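Local coordinates for protein papain-like cysteine protease (Porcine reproductive and respiratory syndrome virus, PDB 3MTV) that is the Nsp1beta part of the viral polyprotein, a cysteine protease and metal-dependent nuclease that probably blocks host mRNA export and interferon signalling, at residues Y4-G9 with L40-L45; A10-Y13 with K18-W21. One frame throughout, in Å; residues are numbered along the deposited sequence.

Interaction 1: residues Y4-G9 with L40-L45; sequences YDIGRG and LVANRL
Arg8, in the link between strands 3-7 and 10-15, reaches to Ala42 and Asn43 on helix 39-48. Its CB points toward the helix; with CG between the backbone N and carbonyl carbon (chi1 59°) and a bend at chi2, the chain turns back so that NE comes to Ile6 O at 3.1 Å, a weak hydrogen bond. CZ passes 3.8 Å from Asn43 ND2. At the tip, NH1 makes a weak hydrogen bond of 3.3 Å to Asn43 OD1, while NH2 faces Asn43 ND2 at 3.2 Å, a donor beside a donor and not a bond, with Asn43 N in plane at the guanidinium edge. The guanidinium and amide planes are turned 42° apart, and the two side chains cross at about a right angle. The contact closes the end strand of a four-stranded antiparallel sheet against the helix packed on one of its faces, in the N-terminal part of this Nsp1beta chain and away from the protease active site. The firmer partner of Asn43 is Lys39 O, which takes its ND2 and positions the amide; the bond to Arg8 is secondary. Beside the arginine, Ile6 CB meets Ala42 CB at 4.1 Å, a small apolar patch whose isoleucine also leans on Met12. Just before Arg8, Asp5 OD2 accepts from Gly7 N at 3.0 Å, an Asx turn; Asp5 OD1 forms a salt bridge with Arg24.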
ATOM      1  N   TYR A   4      -0.710   6.465  -7.524  1.00 62.92           N
ATOM      2  CA  TYR A   4       0.157   7.098  -8.543  1.00 54.22           C
ATOM      3  C   TYR A   4       1.580   6.733  -8.335  1.00 47.32           C
ATOM      4  O   TYR A   4       1.963   6.611  -7.211  1.00 62.19           O
ATOM      5  CB  TYR A   4       0.079   8.599  -8.378  1.00 51.14           C
ATOM      6  CG  TYR A   4      -1.328   9.175  -8.445  1.00 64.82           C
ATOM      7  CD1 TYR A   4      -2.093   9.371  -7.284  1.00 46.83           C
ATOM      8  CD2 TYR A   4      -1.913   9.525  -9.663  1.00 73.47           C
ATOM      9  CE1 TYR A   4      -3.390   9.900  -7.335  1.00 59.88           C
ATOM     10  CE2 TYR A   4      -3.239  10.047  -9.713  1.00 62.33           C
ATOM     11  CZ  TYR A   4      -3.947  10.267  -8.562  1.00 67.84           C
ATOM     12  OH  TYR A   4      -5.242  10.784  -8.640  1.00 77.50           O
ATOM     13  N   ASP A   5       2.354   6.573  -9.388  1.00 44.50           N
ATOM     14  CA  ASP A   5       3.783   6.444  -9.312  1.00 41.84           C
ATOM     15  C   ASP A   5       4.384   7.814  -9.003  1.00 61.65           C
ATOM     16  O   ASP A   5       4.024   8.796  -9.647  1.00 84.66           O
ATOM     17  CB  ASP A   5       4.297   6.005 -10.674  1.00 43.60           C
ATOM     18  CG  ASP A   5       5.806   5.742 -10.693  1.00 73.31           C
ATOM     19  OD1 ASP A   5       6.293   4.581 -11.035  1.00 73.04           O
ATOM     20  OD2 ASP A   5       6.497   6.744 -10.393  1.00 54.35           O
ATOM     21  N   ILE A   6       5.318   7.895  -8.058  1.00 62.02           N
ATOM     22  CA  ILE A   6       5.757   9.173  -7.539  1.00 46.51           C
ATOM     23  C   ILE A   6       7.236   9.237  -7.495  1.00 44.63           C
ATOM     24  O   ILE A   6       7.819  10.144  -6.876  1.00 53.66           O
ATOM     25  CB  ILE A   6       5.315   9.394  -6.113  1.00 56.14           C
ATOM     26  CG1 ILE A   6       5.997   8.327  -5.206  1.00 61.84           C
ATOM     27  CG2 ILE A   6       3.813   9.369  -5.974  1.00 41.08           C
ATOM     28  CD1 ILE A   6       5.591   8.536  -3.676  1.00 50.56           C
ATOM     29  N   GLY A   7       7.838   8.270  -8.134  1.00 39.61           N
ATOM     30  CA  GLY A   7       9.250   8.282  -8.345  1.00 40.48           C
ATOM     31  C   GLY A   7       9.998   7.508  -7.299  1.00 57.06           C
ATOM     32  O   GLY A   7       9.406   6.998  -6.367  1.00 56.96           O
ATOM     33  N   ARG A   8      11.298   7.407  -7.533  1.00 60.87           N
ATOM     34  CA  ARG A   8      12.297   6.840  -6.638  1.00 73.53           C
ATOM     35  C   ARG A   8      11.733   5.632  -5.904  1.00 78.90           C
ATOM     36  O   ARG A   8      11.902   5.477  -4.686  1.00 66.15           O
ATOM     37  CB  ARG A   8      12.920   7.919  -5.716  1.00 66.24           C
ATOM     38  CG  ARG A   8      11.866   8.588  -4.875  1.00 70.36           C
ATOM     39  CD  ARG A   8      11.640  10.108  -5.202  1.00 89.89           C
ATOM     40  NE  ARG A   8      10.227  10.508  -4.894  1.00 89.32           N
ATOM     41  CZ  ARG A   8       9.875  11.619  -4.225  1.00 82.48           C
ATOM     42  NH1 ARG A   8      10.850  12.445  -3.805  1.00 93.10           N
ATOM     43  NH2 ARG A   8       8.581  11.884  -3.940  1.00 57.13           N
ATOM     44  N   GLY A   9      11.035   4.771  -6.647  1.00 64.76           N
ATOM     45  CA  GLY A   9      10.783   3.454  -6.102  1.00 43.51           C
ATOM     46  C   GLY A   9       9.488   3.351  -5.312  1.00 42.55           C
ATOM     47  O   GLY A   9       9.100   2.298  -4.973  1.00 61.88           O
ATOM     48  N   LEU A  40       3.692  17.629  -4.396  1.00 74.83           N
ATOM     49  CA  LEU A  40       4.216  18.241  -3.221  1.00 73.60           C
ATOM     50  C   LEU A  40       4.106  17.258  -2.131  1.00 74.95           C
ATOM     51  O   LEU A  40       5.071  16.634  -1.727  1.00 65.37           O
ATOM     52  CB  LEU A  40       3.370  19.435  -2.836  1.00 76.48           C
ATOM     53  CG  LEU A  40       4.339  20.211  -1.894  1.00 83.90           C
ATOM     54  CD1 LEU A  40       5.870  20.437  -2.483  1.00 46.39           C
ATOM     55  CD2 LEU A  40       3.660  21.468  -1.271  1.00 42.69           C
ATOM     56  N   VAL A  41       2.891  17.176  -1.638  1.00 69.54           N
ATOM     57  CA  VAL A  41       2.435  15.984  -0.985  1.00 74.58           C
ATOM     58  C   VAL A  41       3.178  14.657  -1.233  1.00 66.53           C
ATOM     59  O   VAL A  41       3.392  13.950  -0.315  1.00 59.31           O
ATOM     60  CB  VAL A  41       1.021  15.789  -1.295  1.00 57.78           C
ATOM     61  CG1 VAL A  41       0.469  14.929  -0.268  1.00 46.17           C
ATOM     62  CG2 VAL A  41       0.364  17.164  -1.262  1.00 77.69           C
ATOM     63  N   ALA A  42       3.584  14.319  -2.440  1.00 63.96           N
ATOM     64  CA  ALA A  42       4.433  13.129  -2.589  1.00 51.13           C
ATOM     65  C   ALA A  42       5.667  13.309  -1.824  1.00 66.69           C
ATOM     66  O   ALA A  42       5.803  12.774  -0.738  1.00 70.45           O
ATOM     67  CB  ALA A  42       4.820  12.884  -3.978  1.00 67.03           C
ATOM     68  N   ASN A  43       6.581  14.055  -2.414  1.00 67.43           N
ATOM     69  CA  ASN A  43       7.768  14.492  -1.702  1.00 73.91           C
ATOM     70  C   ASN A  43       7.676  14.622  -0.194  1.00 79.69           C
ATOM     71  O   ASN A  43       8.583  14.115   0.527  1.00 61.66           O
ATOM     72  CB  ASN A  43       8.251  15.763  -2.309  1.00 54.22           C
ATOM     73  CG  ASN A  43       8.922  15.499  -3.610  1.00102.31           C
ATOM     74  OD1 ASN A  43      10.172  15.642  -3.694  1.00 80.23           O
ATOM     75  ND2 ASN A  43       8.121  15.008  -4.643  1.00 71.44           N
ATOM     76  N   ARG A  44       6.598  15.264   0.269  1.00 56.97           N
ATOM     77  CA  ARG A  44       6.440  15.479   1.700  1.00 80.30           C
ATOM     78  C   ARG A  44       6.421  14.123   2.388  1.00 71.85           C
ATOM     79  O   ARG A  44       7.454  13.693   2.934  1.00 65.93           O
ATOM     80  CB  ARG A  44       5.204  16.310   2.076  1.00 76.34           C
ATOM     81  CG  ARG A  44       5.609  17.740   2.276  1.00 79.78           C
ATOM     82  CD  ARG A  44       4.498  18.794   2.334  1.00 88.74           C
ATOM     83  NE  ARG A  44       5.212  20.068   2.122  1.00 98.53           N
ATOM     84  CZ  ARG A  44       4.711  21.312   2.164  1.00103.67           C
ATOM     85  NH1 ARG A  44       3.388  21.574   2.422  1.00 58.81           N
ATOM     86  NH2 ARG A  44       5.592  22.311   1.970  1.00 79.70           N
ATOM     87  N   LEU A  45       5.246  13.490   2.350  1.00 80.72           N
ATOM     88  CA  LEU A  45       5.043  12.036   2.497  1.00 60.49           C
ATOM     89  C   LEU A  45       6.194  11.112   2.348  1.00 55.58           C
ATOM     90  O   LEU A  45       6.549  10.452   3.244  1.00 46.10           O
ATOM     91  CB  LEU A  45       4.108  11.503   1.453  1.00 67.24           C
ATOM     92  CG  LEU A  45       3.123  10.543   2.122  1.00 72.65           C
ATOM     93  CD1 LEU A  45       2.664   9.554   1.173  1.00 68.47           C
ATOM     94  CD2 LEU A  45       3.779   9.847   3.247  1.00 54.43           C
TER

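Interaction 2: residues A10-Y13 with K18-W21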
ATOM      1  N   ALA A  10       8.763   4.422  -5.099  1.00 48.23           N
ATOM      2  CA  ALA A  10       7.475   4.343  -4.435  1.00 52.62           C
ATOM      3  C   ALA A  10       6.219   4.632  -5.267  1.00 70.50           C
ATOM      4  O   ALA A  10       6.276   5.114  -6.471  1.00 56.54           O
ATOM      5  CB  ALA A  10       7.487   5.356  -3.369  1.00 43.03           C
ATOM      6  N   VAL A  11       5.086   4.485  -4.561  1.00 34.57           N
ATOM      7  CA  VAL A  11       3.855   4.913  -5.156  1.00 42.37           C
ATOM      8  C   VAL A  11       2.975   5.430  -4.071  1.00 51.84           C
ATOM      9  O   VAL A  11       3.256   5.182  -2.942  1.00 55.24           O
ATOM     10  CB  VAL A  11       3.081   3.707  -5.734  1.00 57.06           C
ATOM     11  CG1 VAL A  11       3.758   3.172  -6.924  1.00 48.49           C
ATOM     12  CG2 VAL A  11       2.872   2.602  -4.696  1.00 42.10           C
ATOM     13  N   MET A  12       1.842   6.057  -4.357  1.00 40.88           N
ATOM     14  CA  MET A  12       1.214   6.668  -3.223  1.00 48.36           C
ATOM     15  C   MET A  12      -0.223   6.535  -3.334  1.00 56.96           C
ATOM     16  O   MET A  12      -0.707   6.676  -4.428  1.00 62.08           O
ATOM     17  CB  MET A  12       1.495   8.157  -3.254  1.00 57.48           C
ATOM     18  CG  MET A  12       0.479   8.936  -2.486  1.00 64.76           C
ATOM     19  SD  MET A  12       0.841  10.693  -2.233  1.00 80.81           S
ATOM     20  CE  MET A  12       0.593  11.443  -3.822  1.00 46.46           C
ATOM     21  N   TYR A  13      -0.923   6.256  -2.235  1.00 52.50           N
ATOM     22  CA  TYR A  13      -2.321   5.968  -2.366  1.00 60.23           C
ATOM     23  C   TYR A  13      -2.982   7.145  -1.778  1.00 56.83           C
ATOM     24  O   TYR A  13      -2.447   7.681  -0.836  1.00 65.38           O
ATOM     25  CB  TYR A  13      -2.758   4.791  -1.526  1.00 59.55           C
ATOM     26  CG  TYR A  13      -2.105   3.429  -1.705  1.00 59.72           C
ATOM     27  CD1 TYR A  13      -0.927   3.266  -2.383  1.00 51.40           C
ATOM     28  CD2 TYR A  13      -2.686   2.285  -1.136  1.00 52.77           C
ATOM     29  CE1 TYR A  13      -0.316   1.980  -2.482  1.00 66.10           C
ATOM     30  CE2 TYR A  13      -2.082   0.991  -1.258  1.00 58.71           C
ATOM     31  CZ  TYR A  13      -0.911   0.859  -1.927  1.00 56.54           C
ATOM     32  OH  TYR A  13      -0.334  -0.356  -2.057  1.00 51.74           O
ATOM     33  N   LYS A  18      -6.639  11.815   3.231  1.00 99.63           N
ATOM     34  CA  LYS A  18      -5.712  10.805   3.752  1.00 72.29           C
ATOM     35  C   LYS A  18      -4.883  10.126   2.644  1.00 62.17           C
ATOM     36  O   LYS A  18      -5.349   9.890   1.562  1.00 78.03           O
ATOM     37  CB  LYS A  18      -6.472   9.782   4.626  1.00 71.08           C
ATOM     38  CG  LYS A  18      -7.074  10.317   5.958  1.00 84.74           C
ATOM     39  CD  LYS A  18      -7.806   9.257   6.836  1.00 76.18           C
ATOM     40  CE  LYS A  18      -8.456   9.906   8.125  1.00 86.64           C
ATOM     41  NZ  LYS A  18      -8.487   9.055   9.404  1.00 94.61           N
ATOM     42  N   VAL A  19      -3.659   9.745   2.968  1.00 72.38           N
ATOM     43  CA  VAL A  19      -2.634   9.419   1.992  1.00 54.45           C
ATOM     44  C   VAL A  19      -1.540   8.420   2.537  1.00 69.72           C
ATOM     45  O   VAL A  19      -1.317   8.329   3.747  1.00 71.87           O
ATOM     46  CB  VAL A  19      -2.088  10.718   1.679  1.00 71.06           C
ATOM     47  CG1 VAL A  19      -0.624  10.674   1.409  1.00 60.11           C
ATOM     48  CG2 VAL A  19      -2.960  11.338   0.601  1.00 59.99           C
ATOM     49  N   SER A  20      -0.927   7.597   1.684  1.00 56.18           N
ATOM     50  CA  SER A  20      -0.041   6.548   2.148  1.00 42.81           C
ATOM     51  C   SER A  20       1.042   6.359   1.122  1.00 46.76           C
ATOM     52  O   SER A  20       0.851   6.604  -0.012  1.00 56.24           O
ATOM     53  CB  SER A  20      -0.794   5.215   2.295  1.00 53.32           C
ATOM     54  OG  SER A  20       0.062   4.091   1.955  1.00 65.04           O
ATOM     55  N   TRP A  21       2.188   5.840   1.456  1.00 51.49           N
ATOM     56  CA  TRP A  21       2.949   5.418   0.307  1.00 47.92           C
ATOM     57  C   TRP A  21       3.440   3.998   0.479  1.00 47.66           C
ATOM     58  O   TRP A  21       3.400   3.514   1.542  1.00 51.36           O
ATOM     59  CB  TRP A  21       4.136   6.325   0.115  1.00 38.52           C
ATOM     60  CG  TRP A  21       5.269   6.215   1.159  1.00 54.62           C
ATOM     61  CD1 TRP A  21       5.282   6.799   2.406  1.00 63.43           C
ATOM     62  CD2 TRP A  21       6.518   5.516   1.053  1.00 45.04           C
ATOM     63  NE1 TRP A  21       6.468   6.518   3.075  1.00 45.41           N
ATOM     64  CE2 TRP A  21       7.254   5.764   2.266  1.00 45.36           C
ATOM     65  CE3 TRP A  21       7.095   4.723   0.071  1.00 47.92           C
ATOM     66  CZ2 TRP A  21       8.510   5.232   2.533  1.00 45.31           C
ATOM     67  CZ3 TRP A  21       8.416   4.206   0.302  1.00 45.66           C
ATOM     68  CH2 TRP A  21       9.080   4.453   1.546  1.00 60.39           C
TER
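Tyr13 and Ser20 form the hydrogen-bonded antiparallel pair of this contact. Two backbone bonds join them, Tyr13 N to Ser20 O and Ser20 N to Tyr13 O, each 2.9 Å long. The next pair, Met12 with Trp21, is non-hydrogen-bonded, with CA atoms 4.1 Å apart. The two strands are the arms of a beta hairpin, strands 10-15 and 18-23, and run at 159° to each other in the middle of the four-stranded sheet. CA-H...O contacts fill in between the amide bonds, among them Met12 CA to Ser20 O at 3.2 Å.

The apolar contacts lie on the face that carries Met12 and Trp21. Met12 sends CG anti to its backbone N (chi1 157°), and after the bend at chi3 its SD meets Val19 CG1 at 3.9 Å. Ala10 CB approaches the six-membered ring of Trp21 at CE3, 3.5 Å away. Leu45 of helix 39-48 touches Met12, Val19 and Trp21, and His46 meets the indole edge-to-face.

On the other face the contact is polar-aromatic. Ser20 OG lies over one face of the Tyr13 ring, 4.3 Å from CG, and also makes a weak hydrogen bond to Trp21 O. Tyr13 OH is hydrogen-bonded to His52 of the second subunit, whose own Tyr13 meets this ring with the planes about 25° apart. Val11 also packs on that His52.

The chemistry thus divides by face: the thioether, methyl and indole groups give the hairpin an oily side for the helix of its own chain, while the phenol and hydroxyl give it a side suited to mixed polar and aromatic contacts with the second subunit.

From the N terminus, strand 3-7 runs into a short turn and returns as strand 10-15, and a tight turn then leads to strand 18-23. Interaction 2 closes this second hairpin after only a few residues. The chain goes on to helix 39-48, where interaction 1 closes a longer loop back to the first strand; the hairpin of interaction 2 falls wholly within that loop, so the two nest and do not cross. Their centres lie about 8 Å apart. They meet through a probable hydrogen bond from Met12 N to Tyr4 O and through Leu45, which packs on Val19 and Trp21. Together they tie three neighbouring strands to one covering helix.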